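PDB 1L6R: phosphoglycolate phosphatase from Thermoplasma acidophilum, which catalyses the magnesium-dependent hydrolysis of 2-phosphoglycolate to glycolate and phosphate and, less efficiently, splits inorganic pyrophosphate. Local coordinates for residues R111-V124 against I138-E152. The protein carries 1 engineered substitution. Numbering follows the deposited sequence.
Sequences REASTGFDIDPEDV and IFYSGYSWHLMNRGE
Phe117 lays one ring face over the CB of Trp145, which lies 3.4 Å from the ring centroid and only 12° off its normal, a CH-pi contact. From CB outward, Trp145 meets Phe117 CE2 with its CG at 3.8 Å; CD1 and NE1 run beneath Ile119 CG2, which covers one face of the indole while Tyr140 CB covers the other; CZ2 and CH2 end against the methyls of Val124. The one polar atom, NE1, gives its hydrogen to a water that also binds Ile119 O, so an indole suits this half-buried border. These residues belong to the small antiparallel sheet of the cap domain of this HAD-superfamily phosphatase, where strand 115-117 pairs with the central strand 144-149. Thr115 and Leu147 exchange two backbone hydrogen bonds, as do Phe117 and Trp145. Between them Gly116 and His146 form a non-hydrogen-bonded pair, and a CB on the glycine would collide with Arg111 NH1. With CG between its backbone N and carbonyl carbon (chi1 66°), Phe117 swings its ring across the neighbouring strand, bringing CZ to 3.8 Å from Ile138 CG2 on strand 136-141. Replacing the ring with an alanine here is likely to uncover Trp145 CB and Ile138 and open a gap beside Leu147. Near the metal-binding cleft, Arg111 NH2 approaches the edge of His146 at NE2, 3.8 Å away, shares a water with Ser144 OG and hydrogen-bonds Gly46 O, while NH1 hydrogen-bonds Thr107 OG1.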
ATOM      1  N   ARG A 111       5.962 -23.958   0.044  1.00  9.93           N
ATOM      2  CA  ARG A 111       5.519 -22.656  -0.469  1.00 10.72           C
ATOM      3  C   ARG A 111       4.840 -22.815  -1.808  1.00 10.22           C
ATOM      4  O   ARG A 111       5.157 -23.737  -2.570  1.00 11.95           O
ATOM      5  CB  ARG A 111       6.686 -21.666  -0.611  1.00 10.23           C
ATOM      6  CG  ARG A 111       7.038 -20.990   0.707  1.00 10.89           C
ATOM      7  CD  ARG A 111       7.947 -19.775   0.566  1.00 10.11           C
ATOM      8  NE  ARG A 111       7.983 -19.110   1.870  1.00 11.37           N
ATOM      9  CZ  ARG A 111       8.697 -19.526   2.911  1.00  9.50           C
ATOM     10  NH1 ARG A 111       9.495 -20.591   2.818  1.00 10.01           N
ATOM     11  NH2 ARG A 111       8.525 -18.943   4.092  1.00 10.88           N
ATOM     12  N   GLU A 112       3.913 -21.908  -2.097  1.00 10.16           N
ATOM     13  CA  GLU A 112       3.170 -21.965  -3.351  1.00 11.01           C
ATOM     14  C   GLU A 112       3.007 -20.623  -4.027  1.00 11.67           C
ATOM     15  O   GLU A 112       2.682 -20.562  -5.210  1.00 13.32           O
ATOM     16  CB  GLU A 112       1.763 -22.515  -3.101  1.00 12.32           C
ATOM     17  CG  GLU A 112       1.728 -23.903  -2.470  1.00 15.28           C
ATOM     18  CD  GLU A 112       0.317 -24.415  -2.212  1.00 20.18           C
ATOM     19  OE1 GLU A 112      -0.568 -24.203  -3.073  1.00 21.17           O
ATOM     20  OE2 GLU A 112       0.100 -25.046  -1.151  1.00 19.91           O
ATOM     21  N   ALA A 113       3.255 -19.544  -3.294  1.00 11.90           N
ATOM     22  CA  ALA A 113       3.004 -18.204  -3.817  1.00 10.35           C
ATOM     23  C   ALA A 113       4.156 -17.214  -3.756  1.00 10.68           C
ATOM     24  O   ALA A 113       3.980 -16.038  -4.091  1.00 11.61           O
ATOM     25  CB  ALA A 113       1.806 -17.625  -3.062  1.00 11.18           C
ATOM     26  N   SER A 114       5.315 -17.689  -3.323  1.00 10.82           N
ATOM     27  CA  SER A 114       6.498 -16.844  -3.161  1.00 10.73           C
ATOM     28  C   SER A 114       7.655 -17.779  -2.866  1.00 10.84           C
ATOM     29  O   SER A 114       7.473 -18.995  -2.830  1.00 11.09           O
ATOM     30  CB  SER A 114       6.302 -15.897  -1.976  1.00 11.06           C
ATOM     31  OG  SER A 114       6.216 -16.638  -0.774  1.00 11.94           O
ATOM     32  N   THR A 115       8.836 -17.210  -2.627  1.00 10.87           N
ATOM     33  CA  THR A 115      10.014 -18.014  -2.344  1.00 10.71           C
ATOM     34  C   THR A 115      10.808 -17.455  -1.169  1.00 10.68           C
ATOM     35  O   THR A 115      11.154 -16.274  -1.152  1.00 11.53           O
ATOM     36  CB  THR A 115      10.924 -18.053  -3.585  1.00 10.85           C
ATOM     37  OG1 THR A 115      10.161 -18.509  -4.705  1.00 12.06           O
ATOM     38  CG2 THR A 115      12.108 -18.977  -3.379  1.00 12.79           C
ATOM     39  N   GLY A 116      11.089 -18.305  -0.188  1.00  9.59           N
ATOM     40  CA  GLY A 116      11.892 -17.869   0.947  1.00 10.89           C
ATOM     41  C   GLY A 116      13.361 -18.116   0.622  1.00 10.53           C
ATOM     42  O   GLY A 116      13.698 -18.916  -0.253  1.00 10.85           O
ATOM     43  N   PHE A 117      14.262 -17.433   1.318  1.00 10.96           N
ATOM     44  CA  PHE A 117      15.678 -17.647   1.049  1.00 10.39           C
ATOM     45  C   PHE A 117      16.567 -17.116   2.153  1.00 10.51           C
ATOM     46  O   PHE A 117      16.121 -16.347   3.011  1.00 11.16           O
ATOM     47  CB  PHE A 117      16.091 -16.998  -0.303  1.00 10.71           C
ATOM     48  CG  PHE A 117      16.021 -15.480  -0.333  1.00  9.42           C
ATOM     49  CD1 PHE A 117      14.840 -14.821  -0.666  1.00 10.12           C
ATOM     50  CD2 PHE A 117      17.168 -14.717  -0.085  1.00 10.44           C
ATOM     51  CE1 PHE A 117      14.795 -13.423  -0.761  1.00 10.25           C
ATOM     52  CE2 PHE A 117      17.140 -13.322  -0.176  1.00 10.14           C
ATOM     53  CZ  PHE A 117      15.958 -12.668  -0.514  1.00 10.07           C
ATOM     54  N   ASP A 118      17.820 -17.560   2.126  1.00 11.35           N
ATOM     55  CA  ASP A 118      18.853 -17.088   3.040  1.00 12.18           C
ATOM     56  C   ASP A 118      19.828 -16.383   2.099  1.00 12.49           C
ATOM     57  O   ASP A 118      19.896 -16.709   0.913  1.00 13.02           O
ATOM     58  CB  ASP A 118      19.593 -18.237   3.736  1.00 12.60           C
ATOM     59  CG  ASP A 118      18.763 -18.919   4.812  1.00 12.98           C
ATOM     60  OD1 ASP A 118      17.794 -18.303   5.310  1.00 14.42           O
ATOM     61  OD2 ASP A 118      19.100 -20.072   5.170  1.00 15.63           O
ATOM     62  N   ILE A 119      20.591 -15.433   2.621  1.00 12.23           N
ATOM     63  CA  ILE A 119      21.543 -14.697   1.791  1.00 13.28           C
ATOM     64  C   ILE A 119      22.579 -14.015   2.676  1.00 14.54           C
ATOM     65  O   ILE A 119      22.278 -13.626   3.806  1.00 15.30           O
ATOM     66  CB  ILE A 119      20.799 -13.628   0.947  1.00 12.86           C
ATOM     67  CG1 ILE A 119      21.735 -13.012  -0.097  1.00 13.96           C
ATOM     68  CG2 ILE A 119      20.219 -12.539   1.869  1.00 13.97           C
ATOM     69  CD1 ILE A 119      21.013 -12.137  -1.089  1.00 13.67           C
ATOM     70  N   ASP A 120      23.808 -13.902   2.177  1.00 15.37           N
ATOM     71  CA  ASP A 120      24.860 -13.213   2.929  1.00 15.74           C
ATOM     72  C   ASP A 120      24.532 -11.723   2.847  1.00 14.72           C
ATOM     73  O   ASP A 120      24.105 -11.239   1.807  1.00 14.97           O
ATOM     74  CB  ASP A 120      26.233 -13.448   2.295  1.00 17.53           C
ATOM     75  CG  ASP A 120      26.682 -14.893   2.368  1.00 21.07           C
ATOM     76  OD1 ASP A 120      26.064 -15.694   3.102  1.00 23.42           O
ATOM     77  OD2 ASP A 120      27.679 -15.226   1.689  1.00 23.89           O
ATOM     78  N   PRO A 121      24.718 -10.976   3.945  1.00 15.52           N
ATOM     79  CA  PRO A 121      24.424  -9.540   3.946  1.00 15.83           C
ATOM     80  C   PRO A 121      25.048  -8.767   2.781  1.00 15.23           C
ATOM     81  O   PRO A 121      24.454  -7.822   2.267  1.00 16.73           O
ATOM     82  CB  PRO A 121      24.969  -9.079   5.296  1.00 16.43           C
ATOM     83  CG  PRO A 121      24.724 -10.281   6.171  1.00 16.97           C
ATOM     84  CD  PRO A 121      25.170 -11.424   5.273  1.00 16.29           C
ATOM     85  N   GLU A 122      26.244  -9.182   2.366  1.00 16.87           N
ATOM     86  CA  GLU A 122      26.948  -8.517   1.275  1.00 18.30           C
ATOM     87  C   GLU A 122      26.251  -8.601  -0.071  1.00 18.48           C
ATOM     88  O   GLU A 122      26.497  -7.771  -0.939  1.00 19.63           O
ATOM     89  CB  GLU A 122      28.363  -9.080   1.116  1.00 19.62           C
ATOM     90  CG  GLU A 122      29.197  -9.020   2.367  1.00 22.23           C
ATOM     91  CD  GLU A 122      29.246 -10.350   3.085  1.00 21.44           C
ATOM     92  OE1 GLU A 122      28.178 -10.985   3.246  1.00 19.83           O
ATOM     93  OE2 GLU A 122      30.355 -10.760   3.494  1.00 20.02           O
ATOM     94  N   ASP A 123      25.397  -9.604  -0.256  1.00 17.25           N
ATOM     95  CA  ASP A 123      24.703  -9.761  -1.534  1.00 16.48           C
ATOM     96  C   ASP A 123      23.305  -9.160  -1.569  1.00 15.68           C
ATOM     97  O   ASP A 123      22.659  -9.162  -2.609  1.00 16.61           O
ATOM     98  CB  ASP A 123      24.594 -11.242  -1.922  1.00 17.07           C
ATOM     99  CG  ASP A 123      25.932 -11.861  -2.264  1.00 17.74           C
ATOM    100  OD1 ASP A 123      26.810 -11.125  -2.771  1.00 21.44           O
ATOM    101  OD2 ASP A 123      26.108 -13.075  -2.041  1.00 17.71           O
ATOM    102  N   VAL A 124      22.843  -8.628  -0.440  1.00 15.38           N
ATOM    103  CA  VAL A 124      21.495  -8.071  -0.367  1.00 14.86           C
ATOM    104  C   VAL A 124      21.185  -6.953  -1.359  1.00 15.30           C
ATOM    105  O   VAL A 124      20.164  -6.993  -2.053  1.00 16.04           O
ATOM    106  CB  VAL A 124      21.167  -7.561   1.070  1.00 14.07           C
ATOM    107  CG1 VAL A 124      19.857  -6.793   1.071  1.00 14.96           C
ATOM    108  CG2 VAL A 124      21.063  -8.743   2.026  1.00 13.61           C
ATOM    109  N   ILE A 138      12.120  -7.884  -1.907  1.00 11.69           N
ATOM    110  CA  ILE A 138      12.661  -8.766  -0.881  1.00 11.23           C
ATOM    111  C   ILE A 138      12.699  -8.042   0.461  1.00 10.71           C
ATOM    112  O   ILE A 138      12.879  -6.825   0.523  1.00 12.39           O
ATOM    113  CB  ILE A 138      14.114  -9.301  -1.184  1.00 10.53           C
ATOM    114  CG1 ILE A 138      15.155  -8.173  -1.141  1.00 11.26           C
ATOM    115  CG2 ILE A 138      14.138 -10.050  -2.513  1.00 11.82           C
ATOM    116  CD1 ILE A 138      16.589  -8.700  -1.149  1.00 13.13           C
ATOM    117  N   PHE A 139      12.483  -8.806   1.528  1.00 10.60           N
ATOM    118  CA  PHE A 139      12.554  -8.288   2.892  1.00 10.29           C
ATOM    119  C   PHE A 139      12.638  -9.486   3.812  1.00 10.40           C
ATOM    120  O   PHE A 139      12.398 -10.624   3.400  1.00 10.47           O
ATOM    121  CB  PHE A 139      11.340  -7.432   3.272  1.00 11.97           C
ATOM    122  CG  PHE A 139      10.025  -8.126   3.097  1.00 11.69           C
ATOM    123  CD1 PHE A 139       9.342  -8.028   1.889  1.00 12.89           C
ATOM    124  CD2 PHE A 139       9.478  -8.898   4.120  1.00 12.53           C
ATOM    125  CE1 PHE A 139       8.132  -8.685   1.691  1.00 13.49           C
ATOM    126  CE2 PHE A 139       8.260  -9.569   3.932  1.00 13.70           C
ATOM    127  CZ  PHE A 139       7.589  -9.460   2.716  1.00 14.49           C
ATOM    128  N   TYR A 140      12.990  -9.226   5.063  1.00 10.86           N
ATOM    129  CA  TYR A 140      13.119 -10.273   6.055  1.00 10.32           C
ATOM    130  C   TYR A 140      11.936 -10.286   7.011  1.00  9.69           C
ATOM    131  O   TYR A 140      11.412  -9.235   7.384  1.00 11.49           O
ATOM    132  CB  TYR A 140      14.422 -10.072   6.856  1.00 10.66           C
ATOM    133  CG  TYR A 140      14.756 -11.218   7.779  1.00  9.69           C
ATOM    134  CD1 TYR A 140      14.205 -11.298   9.061  1.00 10.35           C
ATOM    135  CD2 TYR A 140      15.578 -12.258   7.345  1.00 11.02           C
ATOM    136  CE1 TYR A 140      14.460 -12.388   9.877  1.00 11.40           C
ATOM    137  CE2 TYR A 140      15.839 -13.350   8.157  1.00 11.41           C
ATOM    138  CZ  TYR A 140      15.276 -13.407   9.418  1.00 11.62           C
ATOM    139  OH  TYR A 140      15.523 -14.491  10.221  1.00 14.28           O
ATOM    140  N   SER A 141      11.499 -11.488   7.376  1.00  9.70           N
ATOM    141  CA  SER A 141      10.431 -11.633   8.356  1.00 10.74           C
ATOM    142  C   SER A 141      10.492 -13.024   8.958  1.00 10.48           C
ATOM    143  O   SER A 141      10.606 -14.017   8.245  1.00 10.97           O
ATOM    144  CB  SER A 141       9.050 -11.425   7.735  1.00 11.71           C
ATOM    145  OG  SER A 141       8.075 -11.399   8.773  1.00 14.85           O
ATOM    146  N   GLY A 142      10.436 -13.095  10.281  1.00 10.72           N
ATOM    147  CA  GLY A 142      10.436 -14.385  10.932  1.00 11.15           C
ATOM    148  C   GLY A 142      11.733 -15.152  10.847  1.00 11.31           C
ATOM    149  O   GLY A 142      12.737 -14.766  11.440  1.00 13.06           O
ATOM    150  N   TYR A 143      11.717 -16.227  10.066  1.00 10.21           N
ATOM    151  CA  TYR A 143      12.872 -17.105   9.906  1.00 10.10           C
ATOM    152  C   TYR A 143      13.747 -16.868   8.699  1.00  9.69           C
ATOM    153  O   TYR A 143      14.835 -17.436   8.617  1.00 11.49           O
ATOM    154  CB  TYR A 143      12.413 -18.562   9.822  1.00 11.98           C
ATOM    155  CG  TYR A 143      11.990 -19.125  11.140  1.00 11.83           C
ATOM    156  CD1 TYR A 143      10.719 -18.869  11.650  1.00 11.75           C
ATOM    157  CD2 TYR A 143      12.893 -19.827  11.929  1.00 12.79           C
ATOM    158  CE1 TYR A 143      10.363 -19.295  12.927  1.00 12.66           C
ATOM    159  CE2 TYR A 143      12.549 -20.253  13.208  1.00 13.55           C
ATOM    160  CZ  TYR A 143      11.288 -19.980  13.694  1.00 12.31           C
ATOM    161  OH  TYR A 143      10.955 -20.393  14.962  1.00 15.08           O
ATOM    162  N   SER A 144      13.304 -16.036   7.768  1.00  9.83           N
ATOM    163  CA  SER A 144      14.081 -15.895   6.543  1.00 10.08           C
ATOM    164  C   SER A 144      13.741 -14.651   5.765  1.00 10.14           C
ATOM    165  O   SER A 144      12.884 -13.854   6.157  1.00  9.89           O
ATOM    166  CB  SER A 144      13.760 -17.089   5.626  1.00 11.37           C
ATOM    167  OG  SER A 144      12.435 -16.959   5.082  1.00 10.91           O
ATOM    168  N   TRP A 145      14.437 -14.510   4.640  1.00 10.49           N
ATOM    169  CA  TRP A 145      14.125 -13.459   3.693  1.00  9.96           C
ATOM    170  C   TRP A 145      12.979 -14.032   2.859  1.00  9.88           C
ATOM    171  O   TRP A 145      12.744 -15.255   2.834  1.00  9.95           O
ATOM    172  CB  TRP A 145      15.297 -13.167   2.761  1.00  9.79           C
ATOM    173  CG  TRP A 145      16.388 -12.417   3.416  1.00 10.24           C
ATOM    174  CD1 TRP A 145      17.379 -12.928   4.202  1.00 11.72           C
ATOM    175  CD2 TRP A 145      16.602 -11.003   3.355  1.00 10.82           C
ATOM    176  NE1 TRP A 145      18.205 -11.913   4.630  1.00 11.27           N
ATOM    177  CE2 TRP A 145      17.753 -10.725   4.126  1.00 11.12           C
ATOM    178  CE3 TRP A 145      15.934  -9.943   2.724  1.00 10.72           C
ATOM    179  CZ2 TRP A 145      18.257  -9.424   4.286  1.00 12.27           C
ATOM    180  CZ3 TRP A 145      16.438  -8.645   2.884  1.00 11.38           C
ATOM    181  CH2 TRP A 145      17.591  -8.405   3.661  1.00 12.12           C
ATOM    182  N   HIS A 146      12.294 -13.136   2.165  1.00  9.62           N
ATOM    183  CA  HIS A 146      11.163 -13.487   1.335  1.00  9.68           C
ATOM    184  C   HIS A 146      11.265 -12.756   0.024  1.00 11.13           C
ATOM    185  O   HIS A 146      11.516 -11.556   0.008  1.00 11.52           O
ATOM    186  CB  HIS A 146       9.868 -13.078   2.030  1.00  9.93           C
ATOM    187  CG  HIS A 146       9.628 -13.819   3.299  1.00  9.69           C
ATOM    188  ND1 HIS A 146      10.138 -13.422   4.519  1.00 12.53           N
ATOM    189  CD2 HIS A 146       9.003 -14.997   3.511  1.00  7.53           C
ATOM    190  CE1 HIS A 146       9.836 -14.336   5.427  1.00  7.14           C
ATOM    191  NE2 HIS A 146       9.146 -15.298   4.841  1.00 12.43           N
ATOM    192  N   LEU A 147      11.100 -13.504  -1.065  1.00 10.31           N
ATOM    193  CA  LEU A 147      11.100 -12.953  -2.415  1.00 10.91           C
ATOM    194  C   LEU A 147       9.622 -13.012  -2.787  1.00 10.92           C
ATOM    195  O   LEU A 147       9.059 -14.090  -3.019  1.00 11.11           O
ATOM    196  CB  LEU A 147      11.935 -13.818  -3.354  1.00 12.82           C
ATOM    197  CG  LEU A 147      11.915 -13.394  -4.826  1.00 11.09           C
ATOM    198  CD1 LEU A 147      12.552 -12.017  -5.009  1.00 12.44           C
ATOM    199  CD2 LEU A 147      12.652 -14.446  -5.653  1.00 13.55           C
ATOM    200  N   MET A 148       9.013 -11.833  -2.831  1.00 11.30           N
ATOM    201  CA  MET A 148       7.593 -11.685  -3.073  1.00 10.87           C
ATOM    202  C   MET A 148       7.269 -10.977  -4.367  1.00 12.21           C
ATOM    203  O   MET A 148       8.072 -10.195  -4.879  1.00 13.15           O
ATOM    204  CB  MET A 148       6.972 -10.845  -1.951  1.00 10.85           C
ATOM    205  CG  MET A 148       7.340 -11.251  -0.539  1.00 11.78           C
ATOM    206  SD  MET A 148       6.802 -12.915  -0.144  1.00 11.91           S
ATOM    207  CE  MET A 148       5.075 -12.810  -0.609  1.00 12.89           C
ATOM    208  N   ASN A 149       6.069 -11.237  -4.872  1.00 13.00           N
ATOM    209  CA  ASN A 149       5.578 -10.546  -6.052  1.00 12.50           C
ATOM    210  C   ASN A 149       5.173  -9.154  -5.528  1.00 12.71           C
ATOM    211  O   ASN A 149       4.688  -9.027  -4.394  1.00 14.17           O
ATOM    212  CB  ASN A 149       4.357 -11.284  -6.605  1.00 13.89           C
ATOM    213  CG  ASN A 149       4.725 -12.611  -7.258  1.00 14.48           C
ATOM    214  OD1 ASN A 149       5.273 -12.635  -8.361  1.00 17.86           O
ATOM    215  ND2 ASN A 149       4.439 -13.717  -6.575  1.00 15.65           N
ATOM    216  N   ARG A 150       5.383  -8.107  -6.318  1.00 13.89           N
ATOM    217  CA  ARG A 150       5.013  -6.761  -5.876  1.00 13.91           C
ATOM    218  C   ARG A 150       3.519  -6.726  -5.538  1.00 14.21           C
ATOM    219  O   ARG A 150       2.687  -7.158  -6.336  1.00 15.95           O
ATOM    220  CB  ARG A 150       5.314  -5.742  -6.984  1.00 15.58           C
ATOM    221  CG  ARG A 150       4.796  -4.326  -6.724  1.00 16.77           C
ATOM    222  CD  ARG A 150       5.590  -3.571  -5.672  1.00 18.23           C
ATOM    223  NE  ARG A 150       6.967  -3.324  -6.089  1.00 18.80           N
ATOM    224  CZ  ARG A 150       7.758  -2.399  -5.550  1.00 18.66           C
ATOM    225  NH1 ARG A 150       7.313  -1.620  -4.576  1.00 19.17           N
ATOM    226  NH2 ARG A 150       9.003  -2.265  -5.984  1.00 19.09           N
ATOM    227  N   GLY A 151       3.188  -6.226  -4.350  1.00 13.49           N
ATOM    228  CA  GLY A 151       1.798  -6.143  -3.935  1.00 14.47           C
ATOM    229  C   GLY A 151       1.294  -7.325  -3.122  1.00 12.75           C
ATOM    230  O   GLY A 151       0.157  -7.319  -2.645  1.00 13.47           O
ATOM    231  N   GLU A 152       2.134  -8.341  -2.959  1.00 12.82           N
ATOM    232  CA  GLU A 152       1.778  -9.542  -2.205  1.00 12.96           C
ATOM    233  C   GLU A 152       2.247  -9.251  -0.781  1.00 12.77           C
ATOM    234  O   GLU A 152       3.342  -9.641  -0.365  1.00 13.92           O
ATOM    235  CB  GLU A 152       2.510 -10.732  -2.826  1.00 11.69           C
ATOM    236  CG  GLU A 152       2.153 -12.084  -2.262  1.00 11.80           C
ATOM    237  CD  GLU A 152       2.862 -13.214  -2.995  1.00 12.24           C
ATOM    238  OE1 GLU A 152       3.727 -12.927  -3.852  1.00 12.46           O
ATOM    239  OE2 GLU A 152       2.557 -14.394  -2.707  1.00 12.58           O
TER
HETATM  240  O   HOH W   1      10.410 -18.538   6.237  1.00 11.46           O
HETATM  241  O   HOH W   2      16.028 -19.401   7.110  1.00 14.63           O
HETATM  242  O   HOH W   3      21.005 -11.850   5.613  1.00 20.28           O